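Local coordinates for protein Ifi204 (Mus musculus domesticus, PDB 5YZW) that probably senses DNA in innate immunity, binding it through its HIN domains, at residues Lys30-Ala35 with Val185-Met190. Sequence-based numbering, arbitrary orientation.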
loop_
_atom_site.group_PDB
_atom_site.type_symbol
_atom_site.label_atom_id
_atom_site.label_comp_id
_atom_site.label_asym_id
_atom_site.label_seq_id
_atom_site.Cartn_x
_atom_site.Cartn_y
_atom_site.Cartn_z
ATOM N N LYS A 30 12.355 6.802 11.281
ATOM C CA LYS A 30 11.171 7.434 10.707
ATOM C C LYS A 30 10.078 6.393 10.490
ATOM O O LYS A 30 10.344 5.289 10.001
ATOM C CB LYS A 30 11.505 8.119 9.382
ATOM C CG LYS A 30 12.469 9.296 9.485
ATOM C CD LYS A 30 12.238 10.274 8.325
ATOM C CE LYS A 30 13.501 11.075 8.033
ATOM N NZ LYS A 30 13.226 12.212 7.112
ATOM N N ARG A 31 8.840 6.749 10.854
ATOM C CA ARG A 31 7.723 5.813 10.826
ATOM C C ARG A 31 6.624 6.270 9.872
ATOM O O ARG A 31 6.419 7.473 9.648
ATOM C CB ARG A 31 7.120 5.612 12.228
ATOM C CG ARG A 31 8.155 5.338 13.317
ATOM C CD ARG A 31 8.361 3.839 13.564
ATOM N NE ARG A 31 7.203 3.158 14.147
ATOM C CZ ARG A 31 7.148 1.840 14.339
ATOM N NH1 ARG A 31 8.187 1.086 13.985
ATOM N NH2 ARG A 31 6.073 1.274 14.883
ATOM N N MET A 32 5.898 5.287 9.338
ATOM C CA MET A 32 4.759 5.552 8.473
ATOM C C MET A 32 3.813 4.361 8.574
ATOM O O MET A 32 4.184 3.304 9.095
ATOM C CB MET A 32 5.219 5.793 7.032
ATOM C CG MET A 32 5.521 4.508 6.282
ATOM S SD MET A 32 6.205 4.797 4.649
ATOM C CE MET A 32 4.704 5.187 3.734
ATOM N N PHE A 33 2.567 4.544 8.108
ATOM C CA PHE A 33 1.734 3.406 7.732
ATOM C C PHE A 33 0.959 3.744 6.466
ATOM O O PHE A 33 0.938 4.894 6.001
ATOM C CB PHE A 33 0.794 2.929 8.855
ATOM C CG PHE A 33 -0.169 3.985 9.359
ATOM C CD1 PHE A 33 -1.393 4.186 8.730
ATOM C CD2 PHE A 33 0.134 4.741 10.470
ATOM C CE1 PHE A 33 -2.321 5.156 9.206
ATOM C CE2 PHE A 33 -0.774 5.718 10.955
ATOM C CZ PHE A 33 -1.994 5.918 10.314
ATOM N N HIS A 34 0.350 2.708 5.887
ATOM C CA HIS A 34 -0.450 2.804 4.672
ATOM C C HIS A 34 -1.914 2.598 5.033
ATOM O O HIS A 34 -2.234 1.818 5.937
ATOM C CB HIS A 34 -0.042 1.745 3.637
ATOM C CG HIS A 34 1.239 2.036 2.921
ATOM N ND1 HIS A 34 1.293 2.746 1.739
ATOM C CD2 HIS A 34 2.512 1.672 3.198
ATOM C CE1 HIS A 34 2.550 2.833 1.340
ATOM N NE2 HIS A 34 3.311 2.197 2.212
ATOM N N ALA A 35 -2.799 3.302 4.330
ATOM C CA ALA A 35 -4.233 3.146 4.508
ATOM C C ALA A 35 -4.903 3.208 3.149
ATOM O O ALA A 35 -4.420 3.884 2.231
ATOM C CB ALA A 35 -4.833 4.235 5.420
ATOM N N VAL A 185 10.692 -0.976 -2.409
ATOM C CA VAL A 185 11.219 0.386 -2.444
ATOM C C VAL A 185 11.055 1.002 -1.058
ATOM O O VAL A 185 10.555 0.362 -0.124
ATOM C CB VAL A 185 10.527 1.271 -3.506
ATOM C CG1 VAL A 185 10.884 0.823 -4.937
ATOM C CG2 VAL A 185 9.030 1.294 -3.283
ATOM N N ARG A 186 11.443 2.279 -0.947
ATOM C CA ARG A 186 11.571 2.929 0.358
ATOM C C ARG A 186 10.284 2.860 1.195
ATOM O O ARG A 186 10.349 2.685 2.421
ATOM C CB ARG A 186 11.995 4.384 0.163
ATOM C CG ARG A 186 12.277 5.128 1.470
ATOM C CD ARG A 186 12.881 6.482 1.176
ATOM N NE ARG A 186 12.850 7.397 2.318
ATOM C CZ ARG A 186 13.695 7.352 3.346
ATOM N NH1 ARG A 186 14.640 6.423 3.395
ATOM N NH2 ARG A 186 13.595 8.239 4.329
ATOM N N HIS A 187 9.113 3.020 0.572
ATOM C CA HIS A 187 7.857 3.031 1.331
ATOM C C HIS A 187 7.136 1.692 1.294
ATOM O O HIS A 187 5.966 1.621 1.689
ATOM C CB HIS A 187 6.911 4.128 0.831
ATOM C CG HIS A 187 7.453 5.513 0.996
ATOM N ND1 HIS A 187 7.050 6.573 0.212
ATOM C CD2 HIS A 187 8.377 6.010 1.854
ATOM C CE1 HIS A 187 7.711 7.657 0.570
ATOM N NE2 HIS A 187 8.526 7.341 1.560
ATOM N N SER A 188 7.798 0.635 0.829
ATOM C CA SER A 188 7.130 -0.652 0.714
ATOM C C SER A 188 6.817 -1.242 2.073
ATOM O O SER A 188 7.470 -0.972 3.091
ATOM C CB SER A 188 7.973 -1.685 -0.071
ATOM O OG SER A 188 8.266 -1.240 -1.381
ATOM N N TYR A 189 5.820 -2.113 2.059
ATOM C CA TYR A 189 5.438 -2.866 3.240
ATOM C C TYR A 189 4.955 -4.225 2.766
ATOM O O TYR A 189 4.360 -4.351 1.692
ATOM C CB TYR A 189 4.331 -2.143 4.056
ATOM C CG TYR A 189 3.784 -3.004 5.180
ATOM C CD1 TYR A 189 4.425 -3.061 6.416
ATOM C CD2 TYR A 189 2.647 -3.778 4.999
ATOM C CE1 TYR A 189 3.937 -3.879 7.450
ATOM C CE2 TYR A 189 2.150 -4.588 6.016
ATOM C CZ TYR A 189 2.795 -4.644 7.236
ATOM O OH TYR A 189 2.285 -5.453 8.237
ATOM N N MET A 190 5.206 -5.245 3.572
ATOM C CA MET A 190 4.689 -6.558 3.240
ATOM C C MET A 190 4.511 -7.349 4.523
ATOM O O MET A 190 5.187 -7.097 5.524
ATOM C CB MET A 190 5.626 -7.308 2.278
ATOM C CG MET A 190 7.051 -7.469 2.795
ATOM S SD MET A 190 8.161 -8.299 1.610
ATOM C CE MET A 190 6.984 -9.222 0.677
#
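With chi1 at -75°, His34 sets CG opposite its own carbonyl carbon, and the ring reaches across to the backbone of His187; Met32 instead wedges CG between its backbone N and carbonyl carbon (chi1 80°), then bends at chi3 so that SD and CE both meet the His187 side chain. The polar link is a hydrogen bond from His34 NE2 to His187 O, 2.8 Å long with 163° at the hydrogen. It is close to linear at the acceptor too, and the oxygen lies near the imidazole plane at the ring edge, so the NE2-H points almost directly at it. Beside this bond the Met32 and His187 side chains cross at about a right angle: SD is 3.7 Å from His187 CD2, and CE is 3.8 Å from His187 CB. Met32 SD lies 4.4 Å from the centroid of the His187 ring, an oblique sulfur-aromatic contact. The HIN domain consists of two OB-fold beta barrels, and here strand 30-38 of the first meets the segment leading into strand 189-192 of the second, making this a buried inter-barrel interface. The His187 carbonyl is presented from a type I turn, Val185 to Ser188, closed by Ser188 N to Val185 O and braced by Val185 N donating to Ser188 OG at 2.6 Å. Lys47, from the neighbouring strand of the first barrel, hydrogen-bonds His187 ND1, while Phe49 meets the same ring edge-to-face. Further along, Tyr189 CB packs obliquely against His34 CD2 at 4.3 Å, and the Tyr189 hydroxyl hydrogen-bonds to Glu20.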